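Local atomic coordinates of glutathione transferase o1 (Bombyx mori, PDB entry 3RBT), a protein that probably transfers glutathione to electrophilic substrates and may reduce dehydroascorbate, as expected for an Omega-class member of the glutathione transferase superfamily. Residues A[25-31]-A[51-57]; A[134-138]-A[185-189]; A[176-180]-A[217-221]. All coordinates share one frame; numbering follows the deposited sequence.

Contact 1: A[25-31]-A[51-57]; sequences DKLRLYH and KYEVYRL
Different first torsions carry Arg28 and Glu53 to the same place: Arg28 sends CG away from its own backbone N (chi1 -174°), whereas Glu53 tucks CG between its N and carbonyl carbon (chi1 48°), and the two side chains then run side by side in the same direction. They stand on neighbouring parallel strands, 27-31 and 52-56, of the beta-alpha-beta unit that opens the thioredoxin-like N-terminal domain, with helix 36-47 as the crossover. Arg28 NE gives its hydrogen to Glu53 OE2 at 2.7 Å, within the guanidinium plane and on the anti side of the carboxylate; NH2 adds a weak bond to the same oxygen. The other end of the guanidinium is taken by Glu79, which also accepts Tyr30 OH. The Tyr55 ring approaches the aliphatic part of Arg28 obliquely, its CD2 3.6 Å from Arg28 CD, on the same general side as the carboxylate. On this same face Tyr30 CD2 rests 3.8 Å from Tyr55 CB, and Leu57 CD1 touches Tyr30 CB. Leu29 and Val54 occupy the other face, where both pack on Leu42 of helix 36-47. Backbone bonds join the strands in parallel fashion: Leu29 N reaches Glu53 O at 2.8 Å, and Leu29 O receives Tyr55 N. At the start of the pair the charges continue into a more open network, in which Lys26 makes a long salt bridge to Glu53 and Lys51 NZ lies 3.3 Å from Asp25 OD2, approaching that oxygen on its anti side.

Contact 2: A[134-138]-A[185-189]; sequences LECFD and RLYLL
Leu188 lays its CD2 methyl over one face of the Phe137 ring, 3.9 Å from the ring centroid and displaced toward the rim near CZ and CE1, a CH-pi contact. Leu188 CD1 also comes to 4.0 Å from Phe137 CE1, so both branches of the leucine are used. Obliquely to the ring, Arg185 brings its CB to 3.9 Å from Phe137 CE2, and the Leu186 methyl CD2 adds a looser touch at CZ. Leu189 CD1 stands near the plane of the ring, at its edge, and also meets Cys136 SG at 3.9 Å. The thiol is turned there by a first torsion that sets SG opposite the backbone N (chi1 -173°). In the all-helical C-terminal domain of the glutathione transferase fold, this packing joins the C-terminal part of helix 113-138 to that of helix 174-186 and the turn after it, a type I turn from Leu186 to Leu189 that presents Leu188 and Leu189 to helix 113-138. Further out, Tyr234 of helix 227-237 meets both the Phe137 ring and the Leu188 side chain, while Phe197 of helix 194-202 touches Leu189. The Arg185 chain leads away from the phenylalanine, extended from CG to NE, and its guanidinium is held by Tyr234 OH, the carbonyl oxygens of Met34 and Pro181, and His39 ND1.

Contact 3: A[176-180]-A[217-221]; sequences DYMVW and DDIVK
Tyr177 and Val220, whose CA atoms lie 8.3 Å apart, mark the nearest backbone approach between helix 174-186 and the first turn of helix 218-222, a spacing bridged by side chains. Tyr177 extends its ring from the first helix, and its hydroxyl donates a hydrogen bond to Asp217 OD2 at 2.6 Å. The acceptor lies at the edge of the tyrosine ring and is met on the syn side of the carboxylate, whose plane is turned 41° from that of the ring. Asp217 occupies the N-cap position of helix 218-222, and its CG stands opposite its backbone N (chi1 -164°), directing the carboxylate to the phenol. Ile219 crosses the tyrosine at about a right angle, with CD1 3.2 Å from Tyr177 OH and CG2 packed against CE2, so the buried hydroxyl has an apolar neighbour beside its polar partner. A phenylalanine in place of Tyr177 would probably keep much of the ring packing but leave the Asp217 carboxylate without this hydrogen-bond donor. The next residue, Val220, touches both aromatic residues: its CG2 sits over one face of the Trp180 indole, 4.1 Å from the centroid of the five-membered ring in a CH-pi contact, and also meets the edge of the Tyr177 ring. Val220 CG1 approaches the indole nitrogen NE1 at 3.4 Å, while that N-H is engaged by Glu184 further along helix 174-186. Trp210 of helix 205-216 meets the Trp180 indole edge-to-face, and Met214 of that helix touches both Trp180 and Val220. Helix 36-47 of the thioredoxin-like domain covers the tyrosine side through Leu43 and Ala47, placing the contact at the junction of the N-terminal and helical domains.

Overall arrangement
Contact 1 belongs to the thioredoxin-like domain and contact 2 to the helical one, their centres about 26 Å apart. The centre of contact 3 lies about 8 Å from the centre of the chain, about 19 Å from the centre of contact 1 and about 18 Å from that of contact 2. Helix 174-186 serves both contacts 2 and 3, which touch where Tyr187 CE2 packs 3.9 Å from Trp180 CH2. Contacts 1 and 3 do not touch, their nearest atoms being about 8 Å apart, but helix 36-47 lies against both. Along the chain contact 1 closes first, whereas the segments of contacts 2 and 3 alternate.

Contact 1: A[25-31]-A[51-57]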
loop_
_atom_site.group_PDB
_atom_site.type_symbol
_atom_site.label_atom_id
_atom_site.label_comp_id
_atom_site.label_asym_id
_atom_site.label_seq_id
_atom_site.Cartn_x
_atom_site.Cartn_y
_atom_site.Cartn_z
ATOM N N ASP A 25 -13.673 -24.712 -9.737
ATOM C CA ASP A 25 -14.731 -23.899 -9.139
ATOM C C ASP A 25 -14.288 -23.178 -7.868
ATOM O O ASP A 25 -15.026 -22.336 -7.344
ATOM C CB ASP A 25 -15.959 -24.778 -8.847
ATOM C CG ASP A 25 -15.694 -25.811 -7.754
ATOM O OD1 ASP A 25 -14.629 -26.468 -7.787
ATOM O OD2 ASP A 25 -16.552 -25.965 -6.855
ATOM N N LYS A 26 -13.095 -23.514 -7.372
ATOM C CA LYS A 26 -12.572 -22.931 -6.133
ATOM C C LYS A 26 -11.315 -22.107 -6.373
ATOM O O LYS A 26 -10.511 -22.413 -7.260
ATOM C CB LYS A 26 -12.268 -24.021 -5.092
ATOM C CG LYS A 26 -13.452 -24.929 -4.755
ATOM C CD LYS A 26 -13.139 -25.916 -3.622
ATOM C CE LYS A 26 -12.185 -27.028 -4.047
ATOM N NZ LYS A 26 -12.666 -27.851 -5.222
ATOM N N LEU A 27 -11.150 -21.058 -5.578
ATOM C CA LEU A 27 -9.906 -20.311 -5.547
ATOM C C LEU A 27 -8.928 -21.081 -4.667
ATOM O O LEU A 27 -9.342 -21.917 -3.867
ATOM C CB LEU A 27 -10.155 -18.905 -5.004
ATOM C CG LEU A 27 -10.390 -17.727 -5.966
ATOM C CD1 LEU A 27 -11.164 -18.070 -7.245
ATOM C CD2 LEU A 27 -11.046 -16.561 -5.221
ATOM N N ARG A 28 -7.636 -20.824 -4.829
ATOM C CA ARG A 28 -6.619 -21.581 -4.098
ATOM C C ARG A 28 -5.680 -20.660 -3.334
ATOM O O ARG A 28 -5.011 -19.815 -3.931
ATOM C CB ARG A 28 -5.816 -22.450 -5.066
ATOM C CG ARG A 28 -4.807 -23.392 -4.403
ATOM C CD ARG A 28 -4.091 -24.225 -5.465
ATOM N NE ARG A 28 -4.973 -25.217 -6.085
ATOM C CZ ARG A 28 -4.911 -25.602 -7.359
ATOM N NH1 ARG A 28 -4.019 -25.078 -8.192
ATOM N NH2 ARG A 28 -5.758 -26.520 -7.808
ATOM N N LEU A 29 -5.624 -20.836 -2.018
ATOM C CA LEU A 29 -4.684 -20.096 -1.196
ATOM C C LEU A 29 -3.480 -20.951 -0.806
ATOM O O LEU A 29 -3.632 -22.018 -0.188
ATOM C CB LEU A 29 -5.372 -19.535 0.056
ATOM C CG LEU A 29 -4.556 -18.517 0.876
ATOM C CD1 LEU A 29 -4.370 -17.200 0.121
ATOM C CD2 LEU A 29 -5.179 -18.269 2.252
ATOM N N TYR A 30 -2.296 -20.482 -1.195
ATOM C CA TYR A 30 -1.028 -21.009 -0.701
ATOM C C TYR A 30 -0.662 -20.245 0.570
ATOM O O TYR A 30 -0.464 -19.027 0.547
ATOM C CB TYR A 30 0.078 -20.864 -1.749
ATOM C CG TYR A 30 -0.132 -21.667 -3.017
ATOM C CD1 TYR A 30 -0.846 -21.131 -4.083
ATOM C CD2 TYR A 30 0.406 -22.947 -3.160
ATOM C CE1 TYR A 30 -1.043 -21.855 -5.258
ATOM C CE2 TYR A 30 0.209 -23.685 -4.333
ATOM C CZ TYR A 30 -0.512 -23.118 -5.381
ATOM O OH TYR A 30 -0.723 -23.804 -6.556
ATOM N N HIS A 31 -0.566 -20.979 1.672
ATOM C CA HIS A 31 -0.559 -20.395 3.007
ATOM C C HIS A 31 0.363 -21.189 3.914
ATOM O O HIS A 31 0.347 -22.422 3.891
ATOM C CB HIS A 31 -1.999 -20.406 3.546
ATOM C CG HIS A 31 -2.125 -20.135 5.014
ATOM N ND1 HIS A 31 -1.803 -18.921 5.584
ATOM C CD2 HIS A 31 -2.592 -20.912 6.022
ATOM C CE1 HIS A 31 -2.042 -18.969 6.883
ATOM N NE2 HIS A 31 -2.522 -20.168 7.175
ATOM N N LYS A 51 -15.665 -19.984 -2.355
ATOM C CA LYS A 51 -15.143 -21.333 -2.188
ATOM C C LYS A 51 -13.655 -21.313 -2.455
ATOM O O LYS A 51 -13.198 -20.668 -3.400
ATOM C CB LYS A 51 -15.831 -22.289 -3.156
ATOM C CG LYS A 51 -17.315 -22.476 -2.893
ATOM C CD LYS A 51 -17.939 -23.348 -3.975
ATOM C CE LYS A 51 -18.057 -22.578 -5.279
ATOM N NZ LYS A 51 -18.594 -23.446 -6.349
ATOM N N TYR A 52 -12.900 -22.011 -1.621
ATOM C CA TYR A 52 -11.454 -22.033 -1.759
ATOM C C TYR A 52 -10.884 -23.311 -1.169
ATOM O O TYR A 52 -11.543 -24.001 -0.400
ATOM C CB TYR A 52 -10.823 -20.821 -1.049
ATOM C CG TYR A 52 -11.013 -20.848 0.447
ATOM C CD1 TYR A 52 -10.020 -21.355 1.284
ATOM C CD2 TYR A 52 -12.188 -20.380 1.025
ATOM C CE1 TYR A 52 -10.194 -21.391 2.659
ATOM C CE2 TYR A 52 -12.375 -20.412 2.400
ATOM C CZ TYR A 52 -11.372 -20.916 3.207
ATOM O OH TYR A 52 -11.547 -20.946 4.568
ATOM N N GLU A 53 -9.644 -23.601 -1.532
ATOM C CA GLU A 53 -8.868 -24.649 -0.889
ATOM C C GLU A 53 -7.544 -24.053 -0.422
ATOM O O GLU A 53 -7.050 -23.083 -1.002
ATOM C CB GLU A 53 -8.627 -25.807 -1.857
ATOM C CG GLU A 53 -8.124 -25.371 -3.234
ATOM C CD GLU A 53 -7.998 -26.530 -4.206
ATOM O OE1 GLU A 53 -8.938 -27.343 -4.308
ATOM O OE2 GLU A 53 -6.949 -26.631 -4.862
ATOM N N VAL A 54 -6.982 -24.633 0.631
ATOM C CA VAL A 54 -5.703 -24.205 1.162
ATOM C C VAL A 54 -4.616 -25.211 0.799
ATOM O O VAL A 54 -4.711 -26.392 1.146
ATOM C CB VAL A 54 -5.752 -24.042 2.694
ATOM C CG1 VAL A 54 -4.389 -23.626 3.238
ATOM C CG2 VAL A 54 -6.804 -23.028 3.091
ATOM N N TYR A 55 -3.589 -24.746 0.092
ATOM C CA TYR A 55 -2.388 -25.547 -0.064
ATOM C C TYR A 55 -1.355 -25.093 0.951
ATOM O O TYR A 55 -0.830 -23.978 0.874
ATOM C CB TYR A 55 -1.863 -25.544 -1.504
ATOM C CG TYR A 55 -2.503 -26.635 -2.330
ATOM C CD1 TYR A 55 -1.777 -27.760 -2.721
ATOM C CD2 TYR A 55 -3.858 -26.567 -2.682
ATOM C CE1 TYR A 55 -2.385 -28.787 -3.458
ATOM C CE2 TYR A 55 -4.464 -27.573 -3.420
ATOM C CZ TYR A 55 -3.727 -28.681 -3.805
ATOM O OH TYR A 55 -4.341 -29.675 -4.537
ATOM N N ARG A 56 -1.114 -25.965 1.926
ATOM C CA ARG A 56 -0.179 -25.703 3.007
ATOM C C ARG A 56 1.255 -25.736 2.501
ATOM O O ARG A 56 1.698 -26.732 1.923
ATOM C CB ARG A 56 -0.350 -26.743 4.120
ATOM C CG ARG A 56 -1.614 -26.597 4.934
ATOM C CD ARG A 56 -1.802 -27.804 5.841
ATOM N NE ARG A 56 -2.430 -27.426 7.103
ATOM C CZ ARG A 56 -2.353 -28.131 8.233
ATOM N NH1 ARG A 56 -1.665 -29.271 8.276
ATOM N NH2 ARG A 56 -2.966 -27.690 9.327
ATOM N N LEU A 57 1.969 -24.639 2.727
ATOM C CA LEU A 57 3.368 -24.531 2.357
ATOM C C LEU A 57 4.245 -24.866 3.554
ATOM O O LEU A 57 4.011 -24.376 4.669
ATOM C CB LEU A 57 3.686 -23.112 1.864
ATOM C CG LEU A 57 3.006 -22.587 0.598
ATOM C CD1 LEU A 57 3.067 -21.058 0.547
ATOM C CD2 LEU A 57 3.626 -23.192 -0.646
#

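Contact 2: A[134-138]-A[185-189]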
loop_
_atom_site.group_PDB
_atom_site.type_symbol
_atom_site.label_atom_id
_atom_site.label_comp_id
_atom_site.label_asym_id
_atom_site.label_seq_id
_atom_site.Cartn_x
_atom_site.Cartn_y
_atom_site.Cartn_z
ATOM N N LEU A 134 5.975 -8.784 15.669
ATOM C CA LEU A 134 6.954 -9.626 14.998
ATOM C C LEU A 134 8.225 -9.801 15.841
ATOM O O LEU A 134 8.689 -10.922 16.052
ATOM C CB LEU A 134 7.297 -9.011 13.638
ATOM C CG LEU A 134 8.040 -9.802 12.562
ATOM C CD1 LEU A 134 7.230 -10.992 12.093
ATOM C CD2 LEU A 134 8.335 -8.879 11.377
ATOM N N GLU A 135 8.772 -8.683 16.313
ATOM C CA GLU A 135 9.952 -8.675 17.169
ATOM C C GLU A 135 9.673 -9.372 18.504
ATOM O O GLU A 135 10.528 -10.091 19.034
ATOM C CB GLU A 135 10.399 -7.230 17.408
ATOM C CG GLU A 135 11.606 -7.065 18.327
ATOM C CD GLU A 135 11.988 -5.605 18.535
ATOM O OE1 GLU A 135 12.720 -5.313 19.500
ATOM O OE2 GLU A 135 11.552 -4.746 17.739
ATOM N N CYS A 136 8.471 -9.147 19.031
ATOM C CA CYS A 136 8.037 -9.722 20.295
ATOM C C CYS A 136 8.077 -11.247 20.258
ATOM O O CYS A 136 8.691 -11.871 21.119
ATOM C CB CYS A 136 6.624 -9.236 20.643
ATOM S SG CYS A 136 6.027 -9.724 22.278
ATOM N N PHE A 137 7.438 -11.835 19.246
ATOM C CA PHE A 137 7.290 -13.290 19.171
ATOM C C PHE A 137 8.599 -13.962 18.769
ATOM O O PHE A 137 8.749 -15.181 18.890
ATOM C CB PHE A 137 6.160 -13.684 18.210
ATOM C CG PHE A 137 4.818 -13.073 18.545
ATOM C CD1 PHE A 137 4.561 -12.532 19.809
ATOM C CD2 PHE A 137 3.800 -13.069 17.603
ATOM C CE1 PHE A 137 3.324 -11.980 20.114
ATOM C CE2 PHE A 137 2.562 -12.522 17.892
ATOM C CZ PHE A 137 2.320 -11.971 19.152
ATOM N N ASP A 138 9.541 -13.147 18.302
ATOM C CA ASP A 138 10.840 -13.612 17.853
ATOM C C ASP A 138 11.830 -13.695 19.022
ATOM O O ASP A 138 12.812 -14.435 18.949
ATOM C CB ASP A 138 11.379 -12.661 16.772
ATOM C CG ASP A 138 12.090 -13.385 15.638
ATOM O OD1 ASP A 138 11.765 -14.558 15.352
ATOM O OD2 ASP A 138 12.969 -12.760 15.008
ATOM N N ARG A 185 -3.606 -12.860 18.027
ATOM C CA ARG A 185 -2.301 -13.332 18.487
ATOM C C ARG A 185 -1.846 -12.662 19.781
ATOM O O ARG A 185 -1.214 -13.306 20.609
ATOM C CB ARG A 185 -1.242 -13.169 17.396
ATOM C CG ARG A 185 -1.342 -14.248 16.331
ATOM C CD ARG A 185 -0.645 -13.873 15.028
ATOM N NE ARG A 185 -0.708 -15.001 14.097
ATOM C CZ ARG A 185 -1.792 -15.346 13.401
ATOM N NH1 ARG A 185 -2.918 -14.650 13.518
ATOM N NH2 ARG A 185 -1.758 -16.398 12.590
ATOM N N LEU A 186 -2.197 -11.390 19.962
ATOM C CA LEU A 186 -1.801 -10.644 21.165
ATOM C C LEU A 186 -2.260 -11.286 22.467
ATOM O O LEU A 186 -1.558 -11.202 23.474
ATOM C CB LEU A 186 -2.269 -9.189 21.107
ATOM C CG LEU A 186 -1.641 -8.331 20.007
ATOM C CD1 LEU A 186 -2.194 -6.910 20.044
ATOM C CD2 LEU A 186 -0.113 -8.329 20.098
ATOM N N TYR A 187 -3.431 -11.929 22.441
ATOM C CA TYR A 187 -3.964 -12.622 23.620
ATOM C C TYR A 187 -2.991 -13.666 24.201
ATOM O O TYR A 187 -3.084 -14.003 25.377
ATOM C CB TYR A 187 -5.327 -13.274 23.320
ATOM C CG TYR A 187 -6.463 -12.301 23.021
ATOM C CD1 TYR A 187 -7.096 -11.587 24.042
ATOM C CD2 TYR A 187 -6.922 -12.122 21.722
ATOM C CE1 TYR A 187 -8.147 -10.704 23.764
ATOM C CE2 TYR A 187 -7.966 -11.251 21.433
ATOM C CZ TYR A 187 -8.569 -10.543 22.453
ATOM O OH TYR A 187 -9.600 -9.686 22.152
ATOM N N LEU A 188 -2.058 -14.168 23.385
ATOM C CA LEU A 188 -1.049 -15.112 23.877
ATOM C C LEU A 188 -0.238 -14.498 25.029
ATOM O O LEU A 188 0.265 -15.217 25.890
ATOM C CB LEU A 188 -0.120 -15.599 22.751
ATOM C CG LEU A 188 0.951 -14.682 22.132
ATOM C CD1 LEU A 188 2.210 -14.604 22.979
ATOM C CD2 LEU A 188 1.321 -15.134 20.726
ATOM N N LEU A 189 -0.139 -13.169 25.034
ATOM C CA LEU A 189 0.659 -12.442 26.011
ATOM C C LEU A 189 0.115 -12.602 27.430
ATOM O O LEU A 189 0.827 -12.353 28.398
ATOM C CB LEU A 189 0.742 -10.955 25.642
ATOM C CG LEU A 189 2.163 -10.389 25.581
ATOM C CD1 LEU A 189 2.666 -10.416 24.150
ATOM C CD2 LEU A 189 2.239 -8.973 26.149
#

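Contact 3: A[176-180]-A[217-221]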
loop_
_atom_site.group_PDB
_atom_site.type_symbol
_atom_site.label_atom_id
_atom_site.label_comp_id
_atom_site.label_asym_id
_atom_site.label_seq_id
_atom_site.Cartn_x
_atom_site.Cartn_y
_atom_site.Cartn_z
ATOM N N ASP A 176 -11.812 -4.231 10.169
ATOM C CA ASP A 176 -11.912 -5.241 11.226
ATOM C C ASP A 176 -11.152 -6.539 10.924
ATOM O O ASP A 176 -10.352 -6.989 11.737
ATOM C CB ASP A 176 -13.378 -5.541 11.528
ATOM C CG ASP A 176 -14.126 -4.314 11.971
ATOM O OD1 ASP A 176 -14.025 -3.941 13.165
ATOM O OD2 ASP A 176 -14.804 -3.709 11.114
ATOM N N TYR A 177 -11.395 -7.130 9.757
ATOM C CA TYR A 177 -10.752 -8.394 9.404
ATOM C C TYR A 177 -9.264 -8.241 9.045
ATOM O O TYR A 177 -8.476 -9.146 9.318
ATOM C CB TYR A 177 -11.500 -9.102 8.271
ATOM C CG TYR A 177 -12.887 -9.607 8.648
ATOM C CD1 TYR A 177 -14.019 -9.180 7.958
ATOM C CD2 TYR A 177 -13.057 -10.525 9.683
ATOM C CE1 TYR A 177 -15.284 -9.651 8.294
ATOM C CE2 TYR A 177 -14.316 -11.000 10.020
ATOM C CZ TYR A 177 -15.423 -10.555 9.330
ATOM O OH TYR A 177 -16.672 -11.028 9.677
ATOM N N MET A 178 -8.894 -7.112 8.434
ATOM C CA MET A 178 -7.489 -6.840 8.092
ATOM C C MET A 178 -6.603 -6.798 9.337
ATOM O O MET A 178 -5.456 -7.227 9.314
ATOM C CB MET A 178 -7.347 -5.511 7.328
ATOM C CG MET A 178 -7.851 -5.527 5.867
ATOM S SD MET A 178 -7.297 -6.932 4.882
ATOM C CE MET A 178 -5.723 -6.364 4.291
ATOM N N VAL A 179 -7.167 -6.285 10.418
ATOM C CA VAL A 179 -6.462 -6.010 11.656
ATOM C C VAL A 179 -6.488 -7.216 12.617
ATOM O O VAL A 179 -5.553 -7.416 13.413
ATOM C CB VAL A 179 -7.105 -4.735 12.286
ATOM C CG1 VAL A 179 -7.289 -4.830 13.750
ATOM C CG2 VAL A 179 -6.343 -3.470 11.856
ATOM N N TRP A 180 -7.536 -8.028 12.510
ATOM C CA TRP A 180 -7.790 -9.094 13.476
ATOM C C TRP A 180 -6.657 -10.108 13.709
ATOM O O TRP A 180 -6.365 -10.421 14.862
ATOM C CB TRP A 180 -9.104 -9.835 13.187
ATOM C CG TRP A 180 -9.415 -10.807 14.293
ATOM C CD1 TRP A 180 -9.408 -12.163 14.222
ATOM C CD2 TRP A 180 -9.714 -10.476 15.658
ATOM N NE1 TRP A 180 -9.704 -12.707 15.457
ATOM C CE2 TRP A 180 -9.891 -11.686 16.354
ATOM C CE3 TRP A 180 -9.841 -9.266 16.359
ATOM C CZ2 TRP A 180 -10.218 -11.727 17.717
ATOM C CZ3 TRP A 180 -10.145 -9.307 17.710
ATOM C CH2 TRP A 180 -10.329 -10.528 18.378
ATOM N N ASP A 217 -17.626 -13.732 16.410
ATOM C CA ASP A 217 -17.945 -13.714 14.976
ATOM C C ASP A 217 -17.683 -15.088 14.352
ATOM O O ASP A 217 -16.608 -15.668 14.532
ATOM C CB ASP A 217 -17.109 -12.628 14.280
ATOM C CG ASP A 217 -17.626 -12.263 12.896
ATOM O OD1 ASP A 217 -18.796 -11.829 12.766
ATOM O OD2 ASP A 217 -16.847 -12.379 11.932
ATOM N N ASP A 218 -18.674 -15.600 13.625
ATOM C CA ASP A 218 -18.608 -16.935 13.014
ATOM C C ASP A 218 -17.421 -17.139 12.078
ATOM O O ASP A 218 -16.831 -18.223 12.032
ATOM C CB ASP A 218 -19.907 -17.242 12.272
ATOM C CG ASP A 218 -21.100 -17.286 13.200
ATOM O OD1 ASP A 218 -21.466 -18.398 13.653
ATOM O OD2 ASP A 218 -21.647 -16.202 13.497
ATOM N N ILE A 219 -17.088 -16.087 11.337
ATOM C CA ILE A 219 -15.943 -16.077 10.442
ATOM C C ILE A 219 -14.626 -16.134 11.230
ATOM O O ILE A 219 -13.736 -16.925 10.903
ATOM C CB ILE A 219 -16.015 -14.847 9.500
ATOM C CG1 ILE A 219 -17.250 -14.960 8.594
ATOM C CG2 ILE A 219 -14.746 -14.709 8.658
ATOM C CD1 ILE A 219 -17.894 -13.627 8.269
ATOM N N VAL A 220 -14.508 -15.301 12.266
ATOM C CA VAL A 220 -13.341 -15.313 13.147
ATOM C C VAL A 220 -13.119 -16.711 13.742
ATOM O O VAL A 220 -12.012 -17.268 13.679
ATOM C CB VAL A 220 -13.489 -14.269 14.281
ATOM C CG1 VAL A 220 -12.533 -14.568 15.451
ATOM C CG2 VAL A 220 -13.276 -12.860 13.742
ATOM N N LYS A 221 -14.193 -17.264 14.295
ATOM C CA LYS A 221 -14.189 -18.564 14.956
ATOM C C LYS A 221 -13.707 -19.699 14.044
ATOM O O LYS A 221 -13.030 -20.617 14.499
ATOM C CB LYS A 221 -15.594 -18.867 15.477
ATOM C CG LYS A 221 -15.637 -19.387 16.891
ATOM C CD LYS A 221 -17.084 -19.451 17.418
ATOM C CE LYS A 221 -17.130 -19.961 18.854
ATOM N NZ LYS A 221 -16.089 -19.306 19.712
#